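Local coordinates for protein iodotyrosine deiodinase (Thermotoga neapolitana, PDB 6Q1B) that removes halogen from halotyrosines such as 3-iodo- and 3,5-diiodotyrosine, using bound FMN and reducing equivalents from NADPH, at residues R66-F71 with V136-P141; A98-L103 with L162-P167. All coordinates share one frame; numbering follows the deposited sequence.

How the interactions relate
Interaction 1 belongs to the active site, and interaction 2 is a strand pairing in the core beside it; their centres lie 16 Å apart. They meet where residues 136-141 run against strand 156-165: Val136 O is 3.0 Å from Pro163 CD, and Leu162 CD2 packs 3.5 Å from Pro137 CA. The loop of interaction 1 is thus sandwiched between FMN and the strand of interaction 2. Interaction 2 itself stays back from the ligands. The nearest atoms of the Leu162 side chain and FMN are about 8 Å apart, and those of the Pro163 side chain and 3-fluorotyrosine about 9 Å. Along the chain the four segments alternate between the two contacts.

Interaction 1 of 2, residues R66-F71 with V136-P141; sequences RSEKTF and VPYTPP. With FMN (flavin mononucleotide), chain C; YOF (3-fluorotyrosine), chain D.
Glu68 OE2 is held by two donors: Tyr138 OH gives it a hydrogen bond of 2.6 Å, and the amino group of 3-fluorotyrosine, through its N, another of 2.7 Å. The tyrosine hydroxyl comes to the anti lone pair, away from the second carboxylate oxygen. Glu68 and Tyr138 reach for each other from opposite directions, with carboxylate and ring turned 49° apart. With its chain bent at chi2 (-66°), Glu68 crosses the Pro141 ring at a slant, Glu68 CD lying 3.4 Å from Pro141 CD. Glu68 is an experimentally established iodotyrosine-binding residue. Replacing it with an alanine would probably leave the ligand amino group and Tyr138 OH without their shared acceptor.

In this nitroreductase-family protein the loop that follows strand 134-135 passes alongside the flavin, and so brings helix 54-74, cofactor and ligand together. Thr139 N donates a nearly straight hydrogen bond (3.1 Å, 164°) to FMN O4. The Tyr138 ring presents its edge to both small molecules: FMN N3 and the ligand OXT both lie in its plane, OXT 3.3 Å from Tyr138 CE1. Pro140 N sits over one face of that ring, toward the rim. Tyr72 and Lys92, with Met41 N of the second subunit, complete the polar grip on 3-fluorotyrosine.

One turn of the helix, from Ser67 to Phe71, receives the Pro141 ring, whose CG is 3.4 Å from Phe71 CB. The Phe71 ring continues to the ligand, CE2 lying 3.9 Å from the CB of 3-fluorotyrosine.

Interaction 2 of 2, residues A98-L103 with L162-P167; sequences APYLLL and LPVGYP
Tyr100 and Val164 form an antiparallel hydrogen-bonded pair, joined by Tyr100 N to Val164 O at 3.2 Å and by the shorter Val164 N to Tyr100 O at 2.8 Å. Leu102 and Leu162 repeat the pattern: Leu102 N reaches Leu162 O at 2.8 Å, and Leu162 N reaches Leu102 O at the same 2.8 Å. The first of these latter two arrives well above the carbonyl plane, 44° out of it and not on a lone pair. The short strand segments run at 143° to each other. They belong to two central strands, 100-107 and 156-165, of the antiparallel sheet in the FMN-binding nitroreductase fold.

The Leu102 side chain can be followed outward. Its CB rests 3.4 Å from Leu162 O and has Val164 CG2 as a looser apolar neighbour. CG then stands anti to the backbone N (chi1 170°), carrying the branch along Leu162, and the CD2 methyl ends 4.0 Å from Leu162 CD1. The two leucines lie side by side and point the same way; Leu102 packs on Leu27 and Leu31 of helix 24-35, and both leucines on Leu124 of helix 113-130.

On the other face Leu101 CD2 meets Pro163 CB at 3.8 Å, and Ala98 CB covers the same proline carbon. Leu101 bonds through its backbone to Val51, and Pro163 O to Ser135 OG. Near the end of the pairing Pro99 closes over Gly165: a beta-carbon built on that glycine would fall only 2.4 Å from Pro99 CD.

Pro163 has no N-H to give, but at its non-hydrogen-bonded position it owes Leu101 no bond; the four bonds flanking it stay intact, and its ring supplies apolar surface instead.

Interaction 1 of 2, residues R66-F71 with V136-P141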
ATOM      1  N   ARG A  66     -21.718 -14.843   2.982  1.00 22.01           N
ATOM      2  CA  ARG A  66     -22.353 -15.058   4.267  1.00 20.45           C
ATOM      3  C   ARG A  66     -21.898 -13.991   5.235  1.00 19.65           C
ATOM      4  O   ARG A  66     -22.685 -13.401   5.963  1.00 22.01           O
ATOM      5  CB  ARG A  66     -21.998 -16.431   4.816  1.00 18.23           C
ATOM      6  CG  ARG A  66     -22.373 -16.625   6.279  1.00 34.14           C
ATOM      7  CD  ARG A  66     -23.866 -16.507   6.471  1.00 50.71           C
ATOM      8  NE  ARG A  66     -24.294 -15.154   6.820  1.00 64.51           N
ATOM      9  CZ  ARG A  66     -25.562 -14.800   7.003  1.00 71.99           C
ATOM     10  NH1 ARG A  66     -26.533 -15.694   6.862  1.00 76.70           N
ATOM     11  NH2 ARG A  66     -25.864 -13.550   7.322  1.00 70.61           N
ATOM     12  N   SER A  67     -20.599 -13.775   5.240  1.00 15.77           N
ATOM     13  CA  SER A  67     -19.973 -12.820   6.123  1.00 17.53           C
ATOM     14  C   SER A  67     -20.495 -11.440   5.778  1.00 18.25           C
ATOM     15  O   SER A  67     -20.864 -10.692   6.662  1.00 20.73           O
ATOM     16  CB  SER A  67     -18.455 -12.892   5.980  1.00 33.30           C
ATOM     17  OG  SER A  67     -17.815 -11.991   6.856  1.00 48.98           O
ATOM     18  N   GLU A  68     -20.540 -11.133   4.485  1.00 18.58           N
ATOM     19  CA  GLU A  68     -21.081  -9.864   4.023  1.00 16.71           C
ATOM     20  C   GLU A  68     -22.517  -9.706   4.420  1.00 16.67           C
ATOM     21  O   GLU A  68     -22.935  -8.651   4.870  1.00 19.42           O
ATOM     22  CB  GLU A  68     -20.987  -9.723   2.510  1.00 18.36           C
ATOM     23  CG  GLU A  68     -19.577  -9.614   2.006  1.00 19.18           C
ATOM     24  CD  GLU A  68     -18.864  -8.365   2.445  1.00 18.71           C
ATOM     25  OE1 GLU A  68     -19.398  -7.580   3.274  1.00 19.24           O
ATOM     26  OE2 GLU A  68     -17.731  -8.169   1.952  1.00 17.37           O
ATOM     27  N   LYS A  69     -23.289 -10.755   4.256  1.00 14.93           N
ATOM     28  CA  LYS A  69     -24.706 -10.646   4.547  1.00 17.42           C
ATOM     29  C   LYS A  69     -24.927 -10.214   5.988  1.00 19.64           C
ATOM     30  O   LYS A  69     -25.721  -9.325   6.270  1.00 19.95           O
ATOM     31  CB  LYS A  69     -25.378 -11.966   4.283  1.00 18.23           C
ATOM     32  CG  LYS A  69     -26.874 -11.842   4.235  1.00 17.72           C
ATOM     33  CD  LYS A  69     -27.437 -13.147   3.749  1.00 20.39           C
ATOM     34  CE  LYS A  69     -28.901 -13.050   3.506  1.00 21.42           C
ATOM     35  NZ  LYS A  69     -29.675 -12.803   4.755  1.00 22.32           N
ATOM     36  N   THR A  70     -24.204 -10.842   6.899  1.00 18.63           N
ATOM     37  CA  THR A  70     -24.298 -10.489   8.307  1.00 21.90           C
ATOM     38  C   THR A  70     -23.838  -9.038   8.498  1.00 22.13           C
ATOM     39  O   THR A  70     -24.454  -8.249   9.218  1.00 24.21           O
ATOM     40  CB  THR A  70     -23.463 -11.466   9.153  1.00 26.13           C
ATOM     41  OG1 THR A  70     -24.071 -12.761   9.069  1.00 29.95           O
ATOM     42  CG2 THR A  70     -23.410 -11.046  10.602  1.00 29.96           C
ATOM     43  N   PHE A  71     -22.771  -8.680   7.811  1.00 18.43           N
ATOM     44  CA  PHE A  71     -22.200  -7.358   7.932  1.00 17.39           C
ATOM     45  C   PHE A  71     -23.200  -6.320   7.451  1.00 21.91           C
ATOM     46  O   PHE A  71     -23.356  -5.275   8.083  1.00 22.68           O
ATOM     47  CB  PHE A  71     -20.887  -7.268   7.153  1.00 19.46           C
ATOM     48  CG  PHE A  71     -20.505  -5.880   6.784  1.00 25.72           C
ATOM     49  CD1 PHE A  71     -19.778  -5.097   7.652  1.00 36.18           C
ATOM     50  CD2 PHE A  71     -20.889  -5.349   5.570  1.00 25.32           C
ATOM     51  CE1 PHE A  71     -19.434  -3.816   7.309  1.00 32.12           C
ATOM     52  CE2 PHE A  71     -20.542  -4.067   5.230  1.00 27.58           C
ATOM     53  CZ  PHE A  71     -19.823  -3.304   6.100  1.00 25.36           C
ATOM     54  N   VAL A 136     -10.457  -5.604  -7.792  1.00 14.21           N
ATOM     55  CA  VAL A 136     -11.067  -4.881  -6.710  1.00 15.81           C
ATOM     56  C   VAL A 136     -10.417  -5.445  -5.464  1.00 13.44           C
ATOM     57  O   VAL A 136     -10.266  -6.646  -5.347  1.00 15.84           O
ATOM     58  CB  VAL A 136     -12.582  -5.033  -6.687  1.00 17.95           C
ATOM     59  CG1 VAL A 136     -12.993  -6.476  -6.793  1.00 13.81           C
ATOM     60  CG2 VAL A 136     -13.150  -4.376  -5.435  1.00 14.35           C
ATOM     61  N   PRO A 137      -9.984  -4.576  -4.558  1.00 13.26           N
ATOM     62  CA  PRO A 137      -9.444  -5.079  -3.311  1.00 13.74           C
ATOM     63  C   PRO A 137     -10.612  -5.506  -2.471  1.00 16.13           C
ATOM     64  O   PRO A 137     -11.260  -4.705  -1.840  1.00 26.46           O
ATOM     65  CB  PRO A 137      -8.715  -3.880  -2.725  1.00 14.59           C
ATOM     66  CG  PRO A 137      -8.506  -2.975  -3.862  1.00 15.95           C
ATOM     67  CD  PRO A 137      -9.695  -3.148  -4.714  1.00 18.32           C
ATOM     68  N   TYR A 138     -10.915  -6.775  -2.510  1.00 14.24           N
ATOM     69  CA  TYR A 138     -12.103  -7.213  -1.841  1.00 15.24           C
ATOM     70  C   TYR A 138     -11.723  -7.686  -0.457  1.00 17.20           C
ATOM     71  O   TYR A 138     -10.854  -8.519  -0.291  1.00 15.12           O
ATOM     72  CB  TYR A 138     -12.804  -8.307  -2.615  1.00 13.36           C
ATOM     73  CG  TYR A 138     -13.916  -8.839  -1.788  1.00 13.48           C
ATOM     74  CD1 TYR A 138     -14.977  -8.023  -1.419  1.00 15.80           C
ATOM     75  CD2 TYR A 138     -13.882 -10.128  -1.299  1.00 13.37           C
ATOM     76  CE1 TYR A 138     -15.970  -8.494  -0.608  1.00 16.50           C
ATOM     77  CE2 TYR A 138     -14.860 -10.602  -0.485  1.00 13.29           C
ATOM     78  CZ  TYR A 138     -15.917  -9.788  -0.159  1.00 18.26           C
ATOM     79  OH  TYR A 138     -16.892 -10.255   0.653  1.00 18.19           O
ATOM     80  N   THR A 139     -12.422  -7.158   0.537  1.00 17.04           N
ATOM     81  CA  THR A 139     -12.107  -7.420   1.917  1.00 24.05           C
ATOM     82  C   THR A 139     -13.399  -7.803   2.611  1.00 20.83           C
ATOM     83  O   THR A 139     -14.169  -6.935   3.013  1.00 22.40           O
ATOM     84  CB  THR A 139     -11.486  -6.200   2.592  1.00 33.99           C
ATOM     85  OG1 THR A 139     -12.346  -5.077   2.393  1.00 28.85           O
ATOM     86  CG2 THR A 139     -10.125  -5.879   1.992  1.00 36.66           C
ATOM     87  N   PRO A 140     -13.674  -9.104   2.708  1.00 24.75           N
ATOM     88  CA  PRO A 140     -14.862  -9.550   3.431  1.00 22.71           C
ATOM     89  C   PRO A 140     -14.706  -9.223   4.903  1.00 23.01           C
ATOM     90  O   PRO A 140     -13.590  -9.009   5.353  1.00 19.81           O
ATOM     91  CB  PRO A 140     -14.874 -11.051   3.200  1.00 23.64           C
ATOM     92  CG  PRO A 140     -13.426 -11.391   3.012  1.00 20.07           C
ATOM     93  CD  PRO A 140     -12.832 -10.227   2.292  1.00 20.79           C
ATOM     94  N   PRO A 141     -15.805  -9.202   5.651  1.00 22.88           N
ATOM     95  CA  PRO A 141     -15.721  -8.823   7.063  1.00 35.46           C
ATOM     96  C   PRO A 141     -14.810  -9.743   7.852  1.00 40.50           C
ATOM     97  O   PRO A 141     -14.159  -9.308   8.803  1.00 54.05           O
ATOM     98  CB  PRO A 141     -17.163  -8.959   7.559  1.00 32.74           C
ATOM     99  CG  PRO A 141     -17.993  -8.945   6.373  1.00 26.47           C
ATOM    100  CD  PRO A 141     -17.185  -9.437   5.217  1.00 25.60           C
TER
HETATM  101  N1  FMN C 301     -14.759  -2.808  -2.902  1.00 11.74           N
HETATM  102  C2  FMN C 301     -15.729  -3.711  -2.672  1.00 14.29           C
HETATM  103  O2  FMN C 301     -16.641  -3.831  -3.480  1.00 16.39           O
HETATM  104  N3  FMN C 301     -15.708  -4.474  -1.540  1.00 13.11           N
HETATM  105  C4  FMN C 301     -14.697  -4.377  -0.624  1.00 12.51           C
HETATM  106  O4  FMN C 301     -14.704  -5.067   0.390  1.00 14.47           O
HETATM  107  C4A FMN C 301     -13.707  -3.456  -0.856  1.00 12.79           C
HETATM  108  N5  FMN C 301     -12.690  -3.325   0.031  1.00 17.14           N
HETATM  109  C5A FMN C 301     -11.682  -2.448  -0.237  1.00 14.23           C
HETATM  110  C6  FMN C 301     -10.643  -2.380   0.670  1.00 12.54           C
HETATM  111  C7  FMN C 301      -9.601  -1.510   0.435  1.00 11.39           C
HETATM  112  C7M FMN C 301      -8.480  -1.438   1.418  1.00 13.52           C
HETATM  113  C8  FMN C 301      -9.628  -0.727  -0.708  1.00 11.41           C
HETATM  114  C8M FMN C 301      -8.462   0.181  -0.970  1.00 14.48           C
HETATM  115  C9  FMN C 301     -10.664  -0.799  -1.639  1.00 10.70           C
HETATM  116  C9A FMN C 301     -11.707  -1.678  -1.388  1.00 13.53           C
HETATM  117  N10 FMN C 301     -12.775  -1.783  -2.265  1.00 14.20           N
HETATM  118  C10 FMN C 301     -13.742  -2.700  -2.011  1.00 12.37           C
HETATM  119  C1' FMN C 301     -12.859  -0.979  -3.509  1.00 11.18           C
HETATM  120  C2' FMN C 301     -13.294   0.441  -3.152  1.00 10.58           C
HETATM  121  O2' FMN C 301     -14.694   0.467  -2.965  1.00 12.89           O
HETATM  122  C3' FMN C 301     -12.846   1.387  -4.262  1.00 11.90           C
HETATM  123  O3' FMN C 301     -11.435   1.429  -4.294  1.00 12.32           O
HETATM  124  C4' FMN C 301     -13.405   2.796  -4.122  1.00 12.88           C
HETATM  125  O4' FMN C 301     -14.799   2.688  -4.309  1.00 13.83           O
HETATM  126  C5' FMN C 301     -12.848   3.705  -5.196  1.00 14.97           C
HETATM  127  O5' FMN C 301     -13.103   3.099  -6.438  1.00 13.27           O
HETATM  128  P   FMN C 301     -12.642   3.831  -7.771  1.00 16.85           P
HETATM  129  O1P FMN C 301     -13.254   3.030  -8.940  1.00 13.63           O
HETATM  130  O2P FMN C 301     -11.115   3.822  -7.850  1.00 13.69           O
HETATM  131  O3P FMN C 301     -13.202   5.248  -7.669  1.00 13.81           O
HETATM  132  N   YOF D 302     -16.824  -5.585   1.918  1.00 14.72           N
HETATM  133  CA  YOF D 302     -18.173  -5.133   1.786  1.00 18.91           C
HETATM  134  C   YOF D 302     -18.559  -5.321   0.340  1.00 16.72           C
HETATM  135  O   YOF D 302     -19.811  -4.959   0.027  1.00 18.52           O
HETATM  136  OXT YOF D 302     -17.815  -5.726  -0.542  1.00 15.18           O
HETATM  137  CB  YOF D 302     -18.317  -3.652   2.100  1.00 15.88           C
HETATM  138  CG  YOF D 302     -17.385  -2.736   1.394  1.00 13.09           C
HETATM  139  CD1 YOF D 302     -16.343  -2.153   2.122  1.00 17.55           C
HETATM  140  CD2 YOF D 302     -17.573  -2.381   0.051  1.00 12.62           C
HETATM  141  CE1 YOF D 302     -15.505  -1.237   1.480  1.00 18.29           C
HETATM  142  CE2 YOF D 302     -16.734  -1.478  -0.597  1.00 12.35           C
HETATM  143  CZ  YOF D 302     -15.682  -0.919   0.129  1.00 11.21           C
HETATM  144  OH  YOF D 302     -14.867  -0.039  -0.488  1.00 15.01           O
HETATM  145  F   YOF D 302     -14.472  -0.668   2.133  1.00 29.14           F

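Interaction 2 of 2, residues A98-L103 with L162-P167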
ATOM      1  N   ALA A  98     -14.737 -13.831 -11.685  1.00 16.46           N
ATOM      2  CA  ALA A  98     -13.365 -13.493 -12.008  1.00 16.86           C
ATOM      3  C   ALA A  98     -12.602 -14.774 -12.260  1.00 14.07           C
ATOM      4  O   ALA A  98     -12.749 -15.758 -11.537  1.00 17.74           O
ATOM      5  CB  ALA A  98     -12.735 -12.690 -10.918  1.00 14.49           C
ATOM      6  N   PRO A  99     -11.799 -14.805 -13.324  1.00 14.95           N
ATOM      7  CA  PRO A  99     -11.087 -16.043 -13.616  1.00 15.74           C
ATOM      8  C   PRO A  99     -10.016 -16.338 -12.597  1.00 21.43           C
ATOM      9  O   PRO A  99      -9.646 -17.484 -12.429  1.00 17.98           O
ATOM     10  CB  PRO A  99     -10.481 -15.774 -14.994  1.00 21.89           C
ATOM     11  CG  PRO A  99     -10.468 -14.300 -15.115  1.00 21.34           C
ATOM     12  CD  PRO A  99     -11.644 -13.812 -14.392  1.00 19.54           C
ATOM     13  N   TYR A 100      -9.526 -15.312 -11.923  1.00 13.80           N
ATOM     14  CA  TYR A 100      -8.594 -15.483 -10.849  1.00 14.48           C
ATOM     15  C   TYR A 100      -9.094 -14.807  -9.628  1.00 17.03           C
ATOM     16  O   TYR A 100      -9.615 -13.699  -9.705  1.00 13.96           O
ATOM     17  CB  TYR A 100      -7.275 -14.844 -11.156  1.00 14.19           C
ATOM     18  CG  TYR A 100      -6.580 -15.306 -12.378  1.00 15.64           C
ATOM     19  CD1 TYR A 100      -5.810 -16.450 -12.365  1.00 15.21           C
ATOM     20  CD2 TYR A 100      -6.633 -14.567 -13.536  1.00 20.67           C
ATOM     21  CE1 TYR A 100      -5.120 -16.848 -13.478  1.00 21.58           C
ATOM     22  CE2 TYR A 100      -5.949 -14.962 -14.655  1.00 18.86           C
ATOM     23  CZ  TYR A 100      -5.198 -16.106 -14.626  1.00 21.00           C
ATOM     24  OH  TYR A 100      -4.507 -16.524 -15.737  1.00 19.32           O
ATOM     25  N   LEU A 101      -8.875 -15.435  -8.492  1.00 13.03           N
ATOM     26  CA  LEU A 101      -8.905 -14.708  -7.244  1.00 12.63           C
ATOM     27  C   LEU A 101      -7.504 -14.734  -6.763  1.00 12.94           C
ATOM     28  O   LEU A 101      -6.984 -15.788  -6.445  1.00 14.96           O
ATOM     29  CB  LEU A 101      -9.823 -15.341  -6.233  1.00 12.94           C
ATOM     30  CG  LEU A 101     -11.260 -15.523  -6.687  1.00 12.49           C
ATOM     31  CD1 LEU A 101     -12.008 -16.134  -5.541  1.00 17.19           C
ATOM     32  CD2 LEU A 101     -11.908 -14.202  -7.118  1.00 13.98           C
ATOM     33  N   LEU A 102      -6.889 -13.569  -6.733  1.00 11.70           N
ATOM     34  CA  LEU A 102      -5.548 -13.463  -6.267  1.00 12.43           C
ATOM     35  C   LEU A 102      -5.636 -13.149  -4.799  1.00 13.63           C
ATOM     36  O   LEU A 102      -6.047 -12.074  -4.410  1.00 14.61           O
ATOM     37  CB  LEU A 102      -4.797 -12.385  -7.026  1.00 15.85           C
ATOM     38  CG  LEU A 102      -3.434 -12.044  -6.446  1.00 13.31           C
ATOM     39  CD1 LEU A 102      -2.505 -13.218  -6.600  1.00 16.34           C
ATOM     40  CD2 LEU A 102      -2.893 -10.817  -7.135  1.00 16.89           C
ATOM     41  N   LEU A 103      -5.277 -14.116  -3.983  1.00 11.07           N
ATOM     42  CA  LEU A 103      -5.286 -13.918  -2.561  1.00 12.14           C
ATOM     43  C   LEU A 103      -3.914 -13.479  -2.160  1.00 14.53           C
ATOM     44  O   LEU A 103      -2.920 -14.109  -2.481  1.00 15.14           O
ATOM     45  CB  LEU A 103      -5.716 -15.175  -1.822  1.00 12.05           C
ATOM     46  CG  LEU A 103      -7.222 -15.326  -1.661  1.00 13.25           C
ATOM     47  CD1 LEU A 103      -7.908 -15.340  -3.031  1.00 13.57           C
ATOM     48  CD2 LEU A 103      -7.514 -16.605  -0.919  1.00 16.11           C
ATOM     49  N   LEU A 162      -8.136 -10.264  -4.396  1.00 12.13           N
ATOM     50  CA  LEU A 162      -8.140  -9.471  -5.588  1.00 11.64           C
ATOM     51  C   LEU A 162      -8.686 -10.305  -6.705  1.00 12.79           C
ATOM     52  O   LEU A 162      -7.969 -11.070  -7.309  1.00 13.08           O
ATOM     53  CB  LEU A 162      -6.737  -8.987  -5.913  1.00 11.97           C
ATOM     54  CG  LEU A 162      -6.151  -7.966  -4.975  1.00 18.81           C
ATOM     55  CD1 LEU A 162      -4.708  -7.776  -5.320  1.00 20.31           C
ATOM     56  CD2 LEU A 162      -6.888  -6.673  -5.160  1.00 17.25           C
ATOM     57  N   PRO A 163      -9.979 -10.185  -6.984  1.00 13.74           N
ATOM     58  CA  PRO A 163     -10.432 -10.855  -8.194  1.00 13.23           C
ATOM     59  C   PRO A 163      -9.764 -10.192  -9.362  1.00 15.85           C
ATOM     60  O   PRO A 163      -9.649  -8.974  -9.375  1.00 16.75           O
ATOM     61  CB  PRO A 163     -11.946 -10.589  -8.226  1.00 12.20           C
ATOM     62  CG  PRO A 163     -12.275 -10.059  -6.857  1.00 16.23           C
ATOM     63  CD  PRO A 163     -11.052  -9.396  -6.360  1.00 17.08           C
ATOM     64  N   VAL A 164      -9.306 -10.972 -10.309  1.00 14.07           N
ATOM     65  CA  VAL A 164      -8.595 -10.430 -11.430  1.00 13.87           C
ATOM     66  C   VAL A 164      -9.144 -11.053 -12.670  1.00 13.91           C
ATOM     67  O   VAL A 164      -9.303 -12.261 -12.766  1.00 14.99           O
ATOM     68  CB  VAL A 164      -7.093 -10.700 -11.338  1.00 15.13           C
ATOM     69  CG1 VAL A 164      -6.408 -10.241 -12.607  1.00 18.23           C
ATOM     70  CG2 VAL A 164      -6.500  -9.987 -10.133  1.00 14.18           C
ATOM     71  N   GLY A 165      -9.377 -10.222 -13.659  1.00 15.01           N
ATOM     72  CA  GLY A 165      -9.830 -10.718 -14.923  1.00 14.36           C
ATOM     73  C   GLY A 165      -9.913  -9.553 -15.849  1.00 13.21           C
ATOM     74  O   GLY A 165      -9.525  -8.449 -15.499  1.00 13.96           O
ATOM     75  N   TYR A 166     -10.423  -9.817 -17.032  1.00 13.94           N
ATOM     76  CA  TYR A 166     -10.707  -8.758 -17.955  1.00 12.63           C
ATOM     77  C   TYR A 166     -11.951  -8.032 -17.508  1.00 14.81           C
ATOM     78  O   TYR A 166     -12.964  -8.647 -17.208  1.00 18.60           O
ATOM     79  CB  TYR A 166     -10.925  -9.305 -19.344  1.00 14.37           C
ATOM     80  CG  TYR A 166      -9.705  -9.929 -19.940  1.00 17.63           C
ATOM     81  CD1 TYR A 166      -8.543  -9.202 -20.083  1.00 18.93           C
ATOM     82  CD2 TYR A 166      -9.726 -11.247 -20.381  1.00 31.05           C
ATOM     83  CE1 TYR A 166      -7.428  -9.760 -20.647  1.00 21.49           C
ATOM     84  CE2 TYR A 166      -8.617 -11.812 -20.938  1.00 28.59           C
ATOM     85  CZ  TYR A 166      -7.468 -11.058 -21.067  1.00 23.41           C
ATOM     86  OH  TYR A 166      -6.350 -11.620 -21.641  1.00 28.84           O
ATOM     87  N   PRO A 167     -11.888  -6.715 -17.505  1.00 13.89           N
ATOM     88  CA  PRO A 167     -13.085  -5.980 -17.103  1.00 13.69           C
ATOM     89  C   PRO A 167     -14.165  -6.188 -18.119  1.00 17.32           C
ATOM     90  O   PRO A 167     -13.906  -6.296 -19.326  1.00 18.42           O
ATOM     91  CB  PRO A 167     -12.634  -4.530 -17.071  1.00 15.45           C
ATOM     92  CG  PRO A 167     -11.139  -4.567 -17.135  1.00 27.83           C
ATOM     93  CD  PRO A 167     -10.765  -5.827 -17.829  1.00 14.63           C
TER